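Local coordinates for protein yciO (Escherichia coli, PDB 1K7J) that is of unconfirmed function, has a YrdC-like fold and may bind double-stranded RNA, at residues F99-T104 / I185-D190; S36-G41 / G175-K180; H63-M68 / L141-M146; G27-Y32 / K166-I171; S155-I160 / I171-Y176. All coordinates share one frame; numbering follows the deposited sequence.

All five contacts reach the one mixed sheet of the YrdC-like fold. Interactions 2 and 4 meet where strands 30-34 and 37-43 run side by side, with G41 N 2.8 Å from I30 O. Interaction 3 continues the sheet past 37-43, L40 N lying 2.9 Å from T143 O, and carries the sulfate between H63 and S144. Interaction 5 shares I171 with interaction 4 and G175 and Y176 with interaction 2, whose centre is about 8 Å from its own. Interaction 1 lies toward the other end of the sheet, centres about 30 Å from interaction 5, and touches interaction 3 through I100 and N64.

Interaction 1: residues F99-T104 / I185-D190; sequences FILKGT and IDLTDD
I100 is gripped through its backbone by the segment 185-190: its N donates to I185 O at 2.8 Å, and its O accepts from L187 N at 3.0 Å. Strands 97-102 and 183-186 thus run parallel in the sheet, F99 beside I185 on one face and I100 beside D186 on the other. On the first face F99 can be followed outward. Its CB meets L187 CD1 at 4.0 Å; CG keeps to the same methyl, and CD1 comes within 3.7 Å of it while also reaching I185 CB. The first torsion (chi1 -59°) sets CG beside the backbone N, and the ring lies alongside I185, pointing the same way. L101 adds CD2 against L187 CB, and M89 of helix 83-90 packs on F99, L101 and L187. On the other face D186 crosses I100 at about a right angle. The bond from T188 N to D186 OD1, 2.8 Å, closes an Asx turn just past the strand, and T188 OG1 adds a second to the same oxygen. T188 CG2 lies against I100 O and L101 CA. R116 forms a salt bridge with D186 OD2 and a hydrogen bond with T188 OG1. An alanine at D186 would probably leave R116 without this counter-ion and the turn at T188 less firmly set. The contact therefore divides by chemistry, with hydrocarbon packed under helix 83-90 and a charged, hydrogen-bonded turn on the reverse side.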
# COMPACT_ATOMS: atom_id res chain seq x y z
N PHE A 99 5.45 7.92 1.05
CA PHE A 99 6.09 9.12 0.54
C PHE A 99 5.45 9.56 -0.76
O PHE A 99 5.38 8.77 -1.71
CB PHE A 99 7.58 8.86 0.32
CG PHE A 99 8.31 8.43 1.57
CD1 PHE A 99 8.54 9.33 2.60
CD2 PHE A 99 8.77 7.12 1.71
CE1 PHE A 99 9.21 8.94 3.76
CE2 PHE A 99 9.44 6.71 2.87
CZ PHE A 99 9.66 7.63 3.89
N ILE A 100 4.98 10.79 -0.82
CA ILE A 100 4.36 11.29 -2.04
C ILE A 100 5.44 11.83 -2.96
O ILE A 100 6.18 12.74 -2.59
CB ILE A 100 3.32 12.39 -1.75
CG1 ILE A 100 2.30 11.90 -0.72
CG2 ILE A 100 2.62 12.80 -3.05
CD1 ILE A 100 1.68 10.57 -1.05
N LEU A 101 5.51 11.27 -4.16
CA LEU A 101 6.49 11.66 -5.17
C LEU A 101 5.85 11.64 -6.55
O LEU A 101 4.74 11.15 -6.72
CB LEU A 101 7.67 10.68 -5.15
CG LEU A 101 8.52 10.66 -3.89
CD1 LEU A 101 9.18 9.30 -3.73
CD2 LEU A 101 9.56 11.77 -3.95
N LYS A 102 6.55 12.20 -7.53
CA LYS A 102 6.03 12.19 -8.89
C LYS A 102 6.31 10.80 -9.46
O LYS A 102 7.41 10.27 -9.31
CB LYS A 102 6.72 13.25 -9.74
CG LYS A 102 6.40 14.68 -9.31
CD LYS A 102 6.99 15.70 -10.27
CE LYS A 102 6.42 15.54 -11.67
NZ LYS A 102 6.98 16.55 -12.61
N GLY A 103 5.31 10.22 -10.11
CA GLY A 103 5.48 8.89 -10.69
C GLY A 103 6.17 8.92 -12.03
O GLY A 103 6.03 9.88 -12.80
N THR A 104 6.93 7.87 -12.32
CA THR A 104 7.64 7.79 -13.60
C THR A 104 6.72 7.16 -14.65
O THR A 104 5.57 6.84 -14.36
CB THR A 104 8.90 6.91 -13.50
OG1 THR A 104 8.53 5.56 -13.23
CG2 THR A 104 9.81 7.42 -12.40
N ILE A 185 4.35 11.64 4.06
CA ILE A 185 5.21 12.79 3.84
C ILE A 185 5.27 13.11 2.35
O ILE A 185 5.57 12.23 1.55
CB ILE A 185 6.66 12.51 4.29
CG1 ILE A 185 6.70 12.04 5.75
CG2 ILE A 185 7.51 13.77 4.12
CD1 ILE A 185 6.23 13.07 6.75
N ASP A 186 4.97 14.35 1.99
CA ASP A 186 5.05 14.75 0.59
C ASP A 186 6.49 15.25 0.43
O ASP A 186 6.90 16.18 1.13
CB ASP A 186 4.07 15.89 0.29
CG ASP A 186 4.07 16.29 -1.18
OD1 ASP A 186 5.16 16.35 -1.78
OD2 ASP A 186 2.98 16.55 -1.72
N LEU A 187 7.25 14.63 -0.46
CA LEU A 187 8.64 15.00 -0.66
C LEU A 187 8.90 15.82 -1.92
O LEU A 187 10.06 16.11 -2.24
CB LEU A 187 9.52 13.74 -0.70
CG LEU A 187 9.59 12.91 0.59
CD1 LEU A 187 10.41 11.64 0.34
CD2 LEU A 187 10.22 13.74 1.70
N THR A 188 7.85 16.20 -2.63
CA THR A 188 8.03 16.98 -3.85
C THR A 188 8.51 18.39 -3.53
O THR A 188 8.35 18.88 -2.41
CB THR A 188 6.73 17.03 -4.69
OG1 THR A 188 5.70 17.68 -3.94
CG2 THR A 188 6.28 15.62 -5.06
N ASP A 189 9.10 19.04 -4.53
CA ASP A 189 9.63 20.40 -4.39
C ASP A 189 10.68 20.49 -3.29
O ASP A 189 10.95 21.57 -2.76
CB ASP A 189 8.49 21.38 -4.10
CG ASP A 189 7.48 21.45 -5.23
OD1 ASP A 189 7.91 21.66 -6.39
OD2 ASP A 189 6.27 21.31 -4.97
N ASP A 190 11.28 19.35 -2.95
CA ASP A 190 12.31 19.26 -1.91
C ASP A 190 11.90 19.95 -0.63
O ASP A 190 12.74 20.45 0.13
CB ASP A 190 13.64 19.84 -2.41
CG ASP A 190 14.29 18.96 -3.45
OD1 ASP A 190 13.82 17.82 -3.63
OD2 ASP A 190 15.28 19.40 -4.07

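Interaction 2: residues S36-G41 / G175-K180; sequences SGYALG and GYLGQK
G37 and L177 bring their backbones to a CA-CA distance of 5.6 Å where the start of strand 37-43 passes the loop 175-180, with no direct backbone hydrogen bond between the two segments. In this YrdC-like fold the loop links strand 170-173 to strand 183-186 and crosses beside the tight connection from strand 30-34 to strand 37-43. One water joins the backbones, accepting from G37 N and from G178 N. G37 has a positive phi of 83°, at which a beta carbon would collide with the carbonyl oxygen of S36. L177 CD1 lies 3.6 Å from G37 C. L177 reaches in toward Y38, the two side chains meeting at about a right angle. Its CD1 makes a CH-pi contact over one face of the Y38 ring, 3.8 Å from the centroid and displaced toward the rim beside CD2 and CE2. CG follows, 3.7 Å from Y38 CE2. P33 also touches both side chains, and P157 and I160 of helix 157-164 pack on Y38. Beyond the ring the hydroxyl serves the turn twice, accepting from G174 N and donating to G175 O. That second bond, Y38 OH to G175 O, is 2.7 Å long, lies in the carbonyl plane and uses a lone pair of the oxygen.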
# COMPACT_ATOMS: atom_id res chain seq x y z
N SER A 36 1.58 -1.23 9.01
CA SER A 36 0.70 -0.16 9.46
C SER A 36 -0.75 -0.39 9.02
O SER A 36 -1.29 0.36 8.20
CB SER A 36 1.19 1.19 8.91
OG SER A 36 2.51 1.46 9.34
N GLY A 37 -1.36 -1.43 9.58
CA GLY A 37 -2.74 -1.74 9.26
C GLY A 37 -2.93 -2.56 7.99
O GLY A 37 -1.98 -2.82 7.25
N TYR A 38 -4.17 -2.97 7.74
CA TYR A 38 -4.47 -3.74 6.55
C TYR A 38 -4.56 -2.81 5.34
O TYR A 38 -4.77 -1.61 5.49
CB TYR A 38 -5.79 -4.51 6.74
CG TYR A 38 -5.58 -5.83 7.45
CD1 TYR A 38 -5.20 -6.97 6.74
CD2 TYR A 38 -5.70 -5.93 8.84
CE1 TYR A 38 -4.95 -8.18 7.39
CE2 TYR A 38 -5.44 -7.14 9.50
CZ TYR A 38 -5.07 -8.25 8.77
OH TYR A 38 -4.80 -9.44 9.41
N ALA A 39 -4.38 -3.37 4.15
CA ALA A 39 -4.41 -2.58 2.93
C ALA A 39 -5.12 -3.33 1.81
O ALA A 39 -5.29 -4.54 1.87
CB ALA A 39 -2.98 -2.25 2.49
N LEU A 40 -5.55 -2.58 0.80
CA LEU A 40 -6.20 -3.15 -0.37
C LEU A 40 -5.12 -3.21 -1.45
O LEU A 40 -4.27 -2.32 -1.52
CB LEU A 40 -7.34 -2.25 -0.85
CG LEU A 40 -8.62 -2.21 -0.03
CD1 LEU A 40 -9.43 -0.98 -0.39
CD2 LEU A 40 -9.43 -3.48 -0.27
N GLY A 41 -5.16 -4.24 -2.28
CA GLY A 41 -4.16 -4.34 -3.33
C GLY A 41 -4.64 -5.04 -4.59
O GLY A 41 -5.57 -5.84 -4.56
N GLY A 175 -3.09 -11.66 11.30
CA GLY A 175 -3.10 -11.25 12.69
C GLY A 175 -3.86 -9.97 12.96
O GLY A 175 -4.43 -9.36 12.05
N TYR A 176 -3.86 -9.56 14.22
CA TYR A 176 -4.53 -8.34 14.64
C TYR A 176 -3.47 -7.25 14.69
O TYR A 176 -2.54 -7.31 15.50
CB TYR A 176 -5.20 -8.56 16.00
CG TYR A 176 -6.35 -9.53 15.90
CD1 TYR A 176 -6.13 -10.88 15.62
CD2 TYR A 176 -7.67 -9.09 16.00
CE1 TYR A 176 -7.20 -11.77 15.45
CE2 TYR A 176 -8.74 -9.96 15.82
CZ TYR A 176 -8.50 -11.30 15.54
OH TYR A 176 -9.56 -12.16 15.34
N LEU A 177 -3.62 -6.27 13.82
CA LEU A 177 -2.64 -5.20 13.70
C LEU A 177 -3.01 -3.93 14.45
O LEU A 177 -3.99 -3.88 15.18
CB LEU A 177 -2.46 -4.86 12.22
CG LEU A 177 -2.39 -6.07 11.28
CD1 LEU A 177 -2.24 -5.61 9.83
CD2 LEU A 177 -1.22 -6.96 11.68
N GLY A 178 -2.18 -2.91 14.27
CA GLY A 178 -2.44 -1.63 14.89
C GLY A 178 -3.42 -0.90 13.99
O GLY A 178 -3.59 -1.27 12.83
N GLN A 179 -4.06 0.14 14.52
CA GLN A 179 -5.02 0.90 13.72
C GLN A 179 -4.48 2.26 13.30
O GLN A 179 -5.21 3.07 12.72
CB GLN A 179 -6.33 1.07 14.48
CG GLN A 179 -6.17 1.29 15.97
CD GLN A 179 -6.67 0.10 16.78
OE1 GLN A 179 -6.24 -1.04 16.58
NE2 GLN A 179 -7.59 0.37 17.70
N LYS A 180 -3.21 2.53 13.61
CA LYS A 180 -2.59 3.79 13.23
C LYS A 180 -2.03 3.62 11.82
O LYS A 180 -1.28 2.68 11.55
CB LYS A 180 -1.46 4.14 14.20
CG LYS A 180 -0.83 5.50 13.94
CD LYS A 180 0.29 5.81 14.92
CE LYS A 180 -0.22 5.98 16.34
NZ LYS A 180 0.89 6.28 17.30
O HOH W 1 -0.27 -1.97 12.33

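Interaction 3: residues H63-M68 / L141-M146. With SO4 (sulfate ion), chain B.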
# COMPACT_ATOMS: atom_id res chain seq x y z
N HIS A 63 -6.61 12.82 -3.55
CA HIS A 63 -5.93 11.83 -2.73
C HIS A 63 -5.18 10.85 -3.62
O HIS A 63 -5.72 10.31 -4.58
CB HIS A 63 -6.92 11.08 -1.84
CG HIS A 63 -6.28 10.44 -0.65
ND1 HIS A 63 -5.41 9.37 -0.75
CD2 HIS A 63 -6.36 10.73 0.67
CE1 HIS A 63 -4.98 9.04 0.45
NE2 HIS A 63 -5.54 9.85 1.33
N ASN A 64 -3.92 10.63 -3.28
CA ASN A 64 -3.04 9.75 -4.03
C ASN A 64 -3.27 8.26 -3.83
O ASN A 64 -3.75 7.83 -2.78
CB ASN A 64 -1.58 10.05 -3.67
CG ASN A 64 -1.09 11.36 -4.24
OD1 ASN A 64 -0.74 11.44 -5.41
ND2 ASN A 64 -1.08 12.39 -3.41
N PHE A 65 -2.94 7.49 -4.86
CA PHE A 65 -3.00 6.04 -4.78
C PHE A 65 -1.67 5.71 -4.11
O PHE A 65 -0.88 6.61 -3.83
CB PHE A 65 -3.02 5.41 -6.17
CG PHE A 65 -4.39 5.31 -6.77
CD1 PHE A 65 -5.31 4.39 -6.27
CD2 PHE A 65 -4.75 6.11 -7.84
CE1 PHE A 65 -6.57 4.28 -6.84
CE2 PHE A 65 -6.01 6.01 -8.41
CZ PHE A 65 -6.93 5.09 -7.91
N THR A 66 -1.43 4.43 -3.86
CA THR A 66 -0.18 4.02 -3.25
C THR A 66 0.41 2.86 -4.03
O THR A 66 -0.32 1.99 -4.51
CB THR A 66 -0.40 3.53 -1.80
OG1 THR A 66 -0.88 4.62 -1.00
CG2 THR A 66 0.91 3.02 -1.20
N LEU A 67 1.72 2.87 -4.21
CA LEU A 67 2.38 1.76 -4.87
C LEU A 67 3.17 1.11 -3.74
O LEU A 67 4.04 1.73 -3.13
CB LEU A 67 3.33 2.23 -5.97
CG LEU A 67 2.69 2.74 -7.27
CD1 LEU A 67 3.78 3.03 -8.28
CD2 LEU A 67 1.72 1.69 -7.82
N MSE A 68 2.81 -0.14 -3.43
CA MSE A 68 3.48 -0.90 -2.38
C MSE A 68 4.71 -1.51 -3.04
O MSE A 68 4.59 -2.38 -3.91
CB MSE A 68 2.52 -1.99 -1.86
CG MSE A 68 2.83 -2.54 -0.48
SE MSE A 68 2.56 -1.25 0.97
CE MSE A 68 0.59 -1.11 0.99
N LEU A 141 -0.58 -2.08 -6.66
CA LEU A 141 -1.37 -0.86 -6.53
C LEU A 141 -2.15 -1.06 -5.24
O LEU A 141 -2.81 -2.09 -5.07
CB LEU A 141 -2.33 -0.71 -7.71
CG LEU A 141 -3.33 0.45 -7.56
CD1 LEU A 141 -2.58 1.78 -7.46
CD2 LEU A 141 -4.27 0.45 -8.75
N SER A 142 -2.08 -0.09 -4.34
CA SER A 142 -2.75 -0.24 -3.06
C SER A 142 -3.27 1.06 -2.47
O SER A 142 -3.11 2.14 -3.03
CB SER A 142 -1.78 -0.85 -2.04
OG SER A 142 -1.14 -2.01 -2.55
N THR A 143 -3.91 0.91 -1.31
CA THR A 143 -4.43 2.00 -0.50
C THR A 143 -4.57 1.38 0.88
O THR A 143 -4.71 0.16 1.01
CB THR A 143 -5.83 2.53 -0.93
OG1 THR A 143 -6.83 1.56 -0.62
CG2 THR A 143 -5.86 2.85 -2.41
N SER A 144 -4.51 2.20 1.92
CA SER A 144 -4.69 1.67 3.26
C SER A 144 -6.16 1.31 3.37
O SER A 144 -6.99 1.91 2.68
CB SER A 144 -4.34 2.72 4.32
OG SER A 144 -2.98 3.08 4.26
N LEU A 145 -6.49 0.33 4.20
CA LEU A 145 -7.88 -0.04 4.37
C LEU A 145 -8.42 0.66 5.61
O LEU A 145 -8.07 0.31 6.73
CB LEU A 145 -8.02 -1.55 4.54
CG LEU A 145 -9.46 -2.08 4.66
CD1 LEU A 145 -10.26 -1.67 3.43
CD2 LEU A 145 -9.45 -3.59 4.81
N MSE A 146 -9.23 1.69 5.41
CA MSE A 146 -9.81 2.38 6.54
C MSE A 146 -11.27 2.74 6.30
O MSE A 146 -11.68 2.93 5.15
CB MSE A 146 -8.98 3.62 6.92
CG MSE A 146 -8.34 4.40 5.78
SE MSE A 146 -6.63 5.21 6.31
CE MSE A 146 -7.20 6.28 7.81
S SO4 B . -3.66 6.00 2.24
O1 SO4 B . -2.63 5.40 3.11
O2 SO4 B . -4.52 4.94 1.68
O3 SO4 B . -4.49 6.93 3.03
O4 SO4 B . -3.00 6.73 1.15
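L141 opens its segment by sending CD1 against F65, 3.9 Å from F65 CB and nearly as close to the ring, the two side chains crossing at a slant. With its CG anti to the backbone N (chi1 172°), L141 also brings CD1 near CD2 of L67, its non-hydrogen-bonded partner. S142 comes next and pairs with T66: S142 N donates to T66 O at 2.7 Å, and T66 N returns a bond to S142 O that is more bent, at 135°. The S142 hydroxyl is bonded to Y32 OH and is flanked by the CB and CE of M68, a selenomethionine. This antiparallel pairing of strands 140-144 and 66-68 belongs to the middle of the mixed sheet of the YrdC-like fold, and the strand axes cross steeply here, at 111°. T143 turns its CB away from strand 66-68, yet its CG2 runs alongside the F65 ring, while I53 and R57 of helix 47-57 pack on it. S144, the last residue of the strand, holds the sulfate, probably picked up from the crystallisation liquor, with N bonded to O2 at 2.8 Å and OG to O1 at 2.6 Å. R57 and R196 also bind the anion, and R122 donates to S144 OG. Across from S144 the H63 ring meets the anion with its edge, CE1 lying 3.1 Å from sulfate O4, and its turn is fixed by ND1 donating to N64 O. A leucine in place of H63 has no ring nitrogen, and N64 O would probably lose this donor and the sulfate its neighbour at CE1.

Interaction 4: residues G27-Y32 / K166-I171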
# COMPACT_ATOMS: atom_id res chain seq x y z
N GLY A 27 -6.17 -10.35 -11.90
CA GLY A 27 -6.99 -9.15 -11.80
C GLY A 27 -7.86 -9.05 -10.56
O GLY A 27 -8.80 -8.26 -10.52
N GLY A 28 -7.55 -9.84 -9.54
CA GLY A 28 -8.34 -9.80 -8.32
C GLY A 28 -7.96 -8.69 -7.36
O GLY A 28 -6.86 -8.13 -7.44
N VAL A 29 -8.87 -8.37 -6.46
CA VAL A 29 -8.64 -7.35 -5.45
C VAL A 29 -8.48 -8.09 -4.13
O VAL A 29 -9.32 -8.91 -3.76
CB VAL A 29 -9.83 -6.38 -5.34
CG1 VAL A 29 -9.68 -5.49 -4.11
CG2 VAL A 29 -9.92 -5.52 -6.59
N ILE A 30 -7.39 -7.81 -3.42
CA ILE A 30 -7.14 -8.49 -2.15
C ILE A 30 -6.93 -7.54 -0.99
O ILE A 30 -6.65 -6.35 -1.18
CB ILE A 30 -5.90 -9.41 -2.23
CG1 ILE A 30 -4.62 -8.56 -2.22
CG2 ILE A 30 -5.95 -10.26 -3.50
CD1 ILE A 30 -3.34 -9.39 -2.13
N VAL A 31 -7.10 -8.07 0.21
CA VAL A 31 -6.87 -7.32 1.43
C VAL A 31 -5.69 -8.06 2.05
O VAL A 31 -5.72 -9.28 2.21
CB VAL A 31 -8.07 -7.38 2.40
CG1 VAL A 31 -7.68 -6.80 3.75
CG2 VAL A 31 -9.24 -6.60 1.81
N TYR A 32 -4.63 -7.32 2.38
CA TYR A 32 -3.46 -7.95 2.97
C TYR A 32 -2.89 -7.10 4.10
O TYR A 32 -3.05 -5.89 4.13
CB TYR A 32 -2.39 -8.20 1.91
CG TYR A 32 -1.81 -6.96 1.26
CD1 TYR A 32 -2.52 -6.25 0.30
CD2 TYR A 32 -0.53 -6.52 1.60
CE1 TYR A 32 -1.96 -5.12 -0.33
CE2 TYR A 32 0.03 -5.40 0.98
CZ TYR A 32 -0.69 -4.71 0.02
OH TYR A 32 -0.11 -3.63 -0.61
N LYS A 166 -17.90 -9.74 0.46
CA LYS A 166 -18.71 -9.72 -0.76
C LYS A 166 -18.14 -8.75 -1.79
O LYS A 166 -18.59 -8.72 -2.93
CB LYS A 166 -20.15 -9.30 -0.46
CG LYS A 166 -20.90 -10.19 0.52
CD LYS A 166 -22.39 -9.86 0.53
CE LYS A 166 -22.65 -8.42 0.93
NZ LYS A 166 -24.11 -8.08 0.93
N GLN A 167 -17.14 -7.97 -1.39
CA GLN A 167 -16.56 -6.98 -2.29
C GLN A 167 -15.11 -7.20 -2.73
O GLN A 167 -14.63 -6.52 -3.64
CB GLN A 167 -16.68 -5.59 -1.67
CG GLN A 167 -18.11 -5.23 -1.28
CD GLN A 167 -19.10 -5.44 -2.41
OE1 GLN A 167 -18.94 -4.89 -3.50
NE2 GLN A 167 -20.13 -6.23 -2.15
N VAL A 168 -14.42 -8.15 -2.10
CA VAL A 168 -13.04 -8.43 -2.48
C VAL A 168 -12.90 -9.91 -2.82
O VAL A 168 -13.76 -10.72 -2.48
CB VAL A 168 -12.05 -8.05 -1.36
CG1 VAL A 168 -12.15 -6.55 -1.08
CG2 VAL A 168 -12.33 -8.85 -0.10
N ASP A 169 -11.80 -10.26 -3.48
CA ASP A 169 -11.58 -11.64 -3.90
C ASP A 169 -10.77 -12.49 -2.92
O ASP A 169 -10.88 -13.72 -2.91
CB ASP A 169 -10.92 -11.62 -5.28
CG ASP A 169 -11.71 -10.79 -6.27
OD1 ASP A 169 -12.92 -11.06 -6.43
OD2 ASP A 169 -11.14 -9.87 -6.88
N LEU A 170 -9.96 -11.83 -2.11
CA LEU A 170 -9.15 -12.54 -1.12
C LEU A 170 -8.85 -11.64 0.06
O LEU A 170 -8.62 -10.45 -0.10
CB LEU A 170 -7.82 -12.99 -1.73
CG LEU A 170 -6.80 -13.55 -0.73
CD1 LEU A 170 -7.31 -14.86 -0.15
CD2 LEU A 170 -5.45 -13.75 -1.41
N ILE A 171 -8.89 -12.23 1.25
CA ILE A 171 -8.55 -11.52 2.46
C ILE A 171 -7.51 -12.39 3.14
O ILE A 171 -7.75 -13.58 3.40
CB ILE A 171 -9.76 -11.36 3.41
CG1 ILE A 171 -10.79 -10.43 2.77
CG2 ILE A 171 -9.28 -10.81 4.75
CD1 ILE A 171 -12.09 -10.32 3.55
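D169 and V29 bond to each other twice, side chain to backbone and backbone to backbone. D169 OD2 accepts from V29 N at 2.8 Å in a nearly straight bond (165°), met on the anti side of the carboxylate. In return D169 N donates to V29 O, also at 2.8 Å, and L170 N adds a weak bond to the same carbonyl. CG of D169 sits beside its own backbone N (chi1 -53°), which brings OD2 to V29 N, just ahead of strand 30-34. R52 forms a salt bridge to D169 OD2, giving that oxygen a charged partner besides the V29 amide. The same oxygen lies 3.1 Å from G28 CA, where a side chain pointing toward it would be tight. Farther along, V31 N donates to L170 O at 2.8 Å, and I30 CA makes a CA-H...O contact with that carbonyl, so the strands pair in parallel. On one face I30 and L170 lie side by side, with I30 CG2 3.8 Å from L170 CB. On the other, V168 CG1 touches two valines, meeting V29 CG1 and V31 CG2 at 4.1 Å each, and I171 CG1 approaches V31 CB. Helix 14-25, which ends in a Schellman motif with G27 at C-prime, packs on I30 and L170, whereas helix 47-57 covers V29 and V168. Strand 170-173 lies between 30-34 and 3-6 in the sheet, with I171 bonded through its backbone to Q3, while 30-34 continues the sheet to 37-43 through the bonds of I30 and Y32.

Interaction 5: residues S155-I160 / I171-Y176; sequences SDPEEI and IIHGGY
P157 lies against two aromatic rings at once, presenting a different ring carbon to each. Its CG stands over one face of the H173 imidazole, a CH-pi contact 3.6 Å from the centroid and shifted toward the CD2-NE2 side of the rim. Its CD stands over the centre of the Y176 ring, 4.0 Å from the centroid and only 6° off the normal, and also comes near G175 O. D156 lies alongside Y176, pointing the same way, with OD1 3.3 Å from Y176 CE2 and the carboxylate and ring planes 63° apart. A water spans the two, donating to D156 OD2 and hydrogen-bonded to Y176 OH. E158 brings its CG up to the same hydroxyl. One turn along, I160 CG2 touches I171 CD1 at 4.0 Å, and V31 also packs on I160.

What positions these groups is the start of helix 157-164. D156 is the N-cap: its CG is anti to its own N (chi1 -176°), and D156 OD1 accepts from E158 N at 2.8 Å. E159 N reaches the same oxygen from above the carboxylate plane. The H173 ring also meets Y6. S155 O lies near Y176 CA in a CA-H...O contact, and S155 pairs through its backbone with L177. With no direct hydrogen bond between the segments, the helix start is held on the strand 170-173 turn mostly by CH-pi and apolar contacts, while D156 OD1 is spent on the helix amides and OD2 on the bridging water.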
# COMPACT_ATOMS: atom_id res chain seq x y z
N SER A 155 -8.03 -3.17 11.45
CA SER A 155 -6.96 -3.99 11.99
C SER A 155 -7.37 -5.41 12.38
O SER A 155 -6.51 -6.24 12.67
CB SER A 155 -6.36 -3.30 13.21
OG SER A 155 -7.34 -3.13 14.22
N ASP A 156 -8.67 -5.66 12.41
CA ASP A 156 -9.22 -6.97 12.79
C ASP A 156 -9.63 -7.72 11.52
O ASP A 156 -10.61 -7.35 10.87
CB ASP A 156 -10.44 -6.75 13.69
CG ASP A 156 -11.02 -8.04 14.22
OD1 ASP A 156 -10.97 -9.07 13.51
OD2 ASP A 156 -11.56 -8.02 15.35
N PRO A 157 -8.91 -8.80 11.17
CA PRO A 157 -9.23 -9.58 9.97
C PRO A 157 -10.63 -10.18 9.94
O PRO A 157 -11.20 -10.36 8.86
CB PRO A 157 -8.12 -10.63 9.94
CG PRO A 157 -7.79 -10.82 11.38
CD PRO A 157 -7.79 -9.41 11.92
N GLU A 158 -11.18 -10.50 11.10
CA GLU A 158 -12.52 -11.07 11.14
C GLU A 158 -13.55 -9.97 10.87
O GLU A 158 -14.57 -10.22 10.22
CB GLU A 158 -12.79 -11.73 12.50
CG GLU A 158 -12.12 -13.09 12.65
CD GLU A 158 -12.54 -14.08 11.57
OE1 GLU A 158 -13.73 -14.07 11.19
OE2 GLU A 158 -11.69 -14.86 11.11
N GLU A 159 -13.29 -8.77 11.37
CA GLU A 159 -14.18 -7.64 11.15
C GLU A 159 -14.13 -7.31 9.66
O GLU A 159 -15.14 -6.99 9.04
CB GLU A 159 -13.71 -6.43 11.98
CG GLU A 159 -14.57 -5.17 11.86
CD GLU A 159 -14.33 -4.39 10.58
OE1 GLU A 159 -13.15 -4.16 10.23
OE2 GLU A 159 -15.32 -4.00 9.92
N ILE A 160 -12.93 -7.40 9.08
CA ILE A 160 -12.75 -7.12 7.66
C ILE A 160 -13.54 -8.11 6.82
O ILE A 160 -14.17 -7.73 5.83
CB ILE A 160 -11.25 -7.18 7.29
CG1 ILE A 160 -10.50 -6.02 7.96
CG2 ILE A 160 -11.08 -7.13 5.77
CD1 ILE A 160 -9.00 -6.04 7.77
N ILE A 171 -8.89 -12.23 1.25
CA ILE A 171 -8.55 -11.52 2.46
C ILE A 171 -7.51 -12.39 3.14
O ILE A 171 -7.75 -13.58 3.40
CB ILE A 171 -9.76 -11.36 3.41
CG1 ILE A 171 -10.79 -10.43 2.77
CG2 ILE A 171 -9.28 -10.81 4.75
CD1 ILE A 171 -12.09 -10.32 3.55
N ILE A 172 -6.34 -11.82 3.38
CA ILE A 172 -5.27 -12.56 4.04
C ILE A 172 -5.27 -12.18 5.51
O ILE A 172 -5.04 -11.03 5.86
CB ILE A 172 -3.88 -12.22 3.44
CG1 ILE A 172 -3.80 -12.72 2.00
CG2 ILE A 172 -2.79 -12.86 4.29
CD1 ILE A 172 -2.52 -12.30 1.28
N HIS A 173 -5.55 -13.17 6.35
CA HIS A 173 -5.54 -12.97 7.79
C HIS A 173 -4.08 -13.03 8.21
O HIS A 173 -3.44 -14.07 8.11
CB HIS A 173 -6.33 -14.10 8.46
CG HIS A 173 -6.37 -14.04 9.96
ND1 HIS A 173 -5.23 -13.95 10.72
CD2 HIS A 173 -7.40 -14.12 10.82
CE1 HIS A 173 -5.56 -13.98 12.00
NE2 HIS A 173 -6.87 -14.09 12.09
N GLY A 174 -3.54 -11.89 8.65
CA GLY A 174 -2.16 -11.84 9.08
C GLY A 174 -2.05 -11.37 10.51
O GLY A 174 -1.06 -10.75 10.91
N GLY A 175 -3.09 -11.66 11.30
CA GLY A 175 -3.10 -11.25 12.69
C GLY A 175 -3.86 -9.97 12.96
O GLY A 175 -4.43 -9.36 12.05
N TYR A 176 -3.86 -9.56 14.22
CA TYR A 176 -4.53 -8.34 14.64
C TYR A 176 -3.47 -7.25 14.69
O TYR A 176 -2.54 -7.31 15.50
CB TYR A 176 -5.20 -8.56 16.00
CG TYR A 176 -6.35 -9.53 15.90
CD1 TYR A 176 -6.13 -10.88 15.62
CD2 TYR A 176 -7.67 -9.09 16.00
CE1 TYR A 176 -7.20 -11.77 15.45
CE2 TYR A 176 -8.74 -9.96 15.82
CZ TYR A 176 -8.50 -11.30 15.54
OH TYR A 176 -9.56 -12.16 15.34
O HOH W 2 -11.94 -11.05 15.83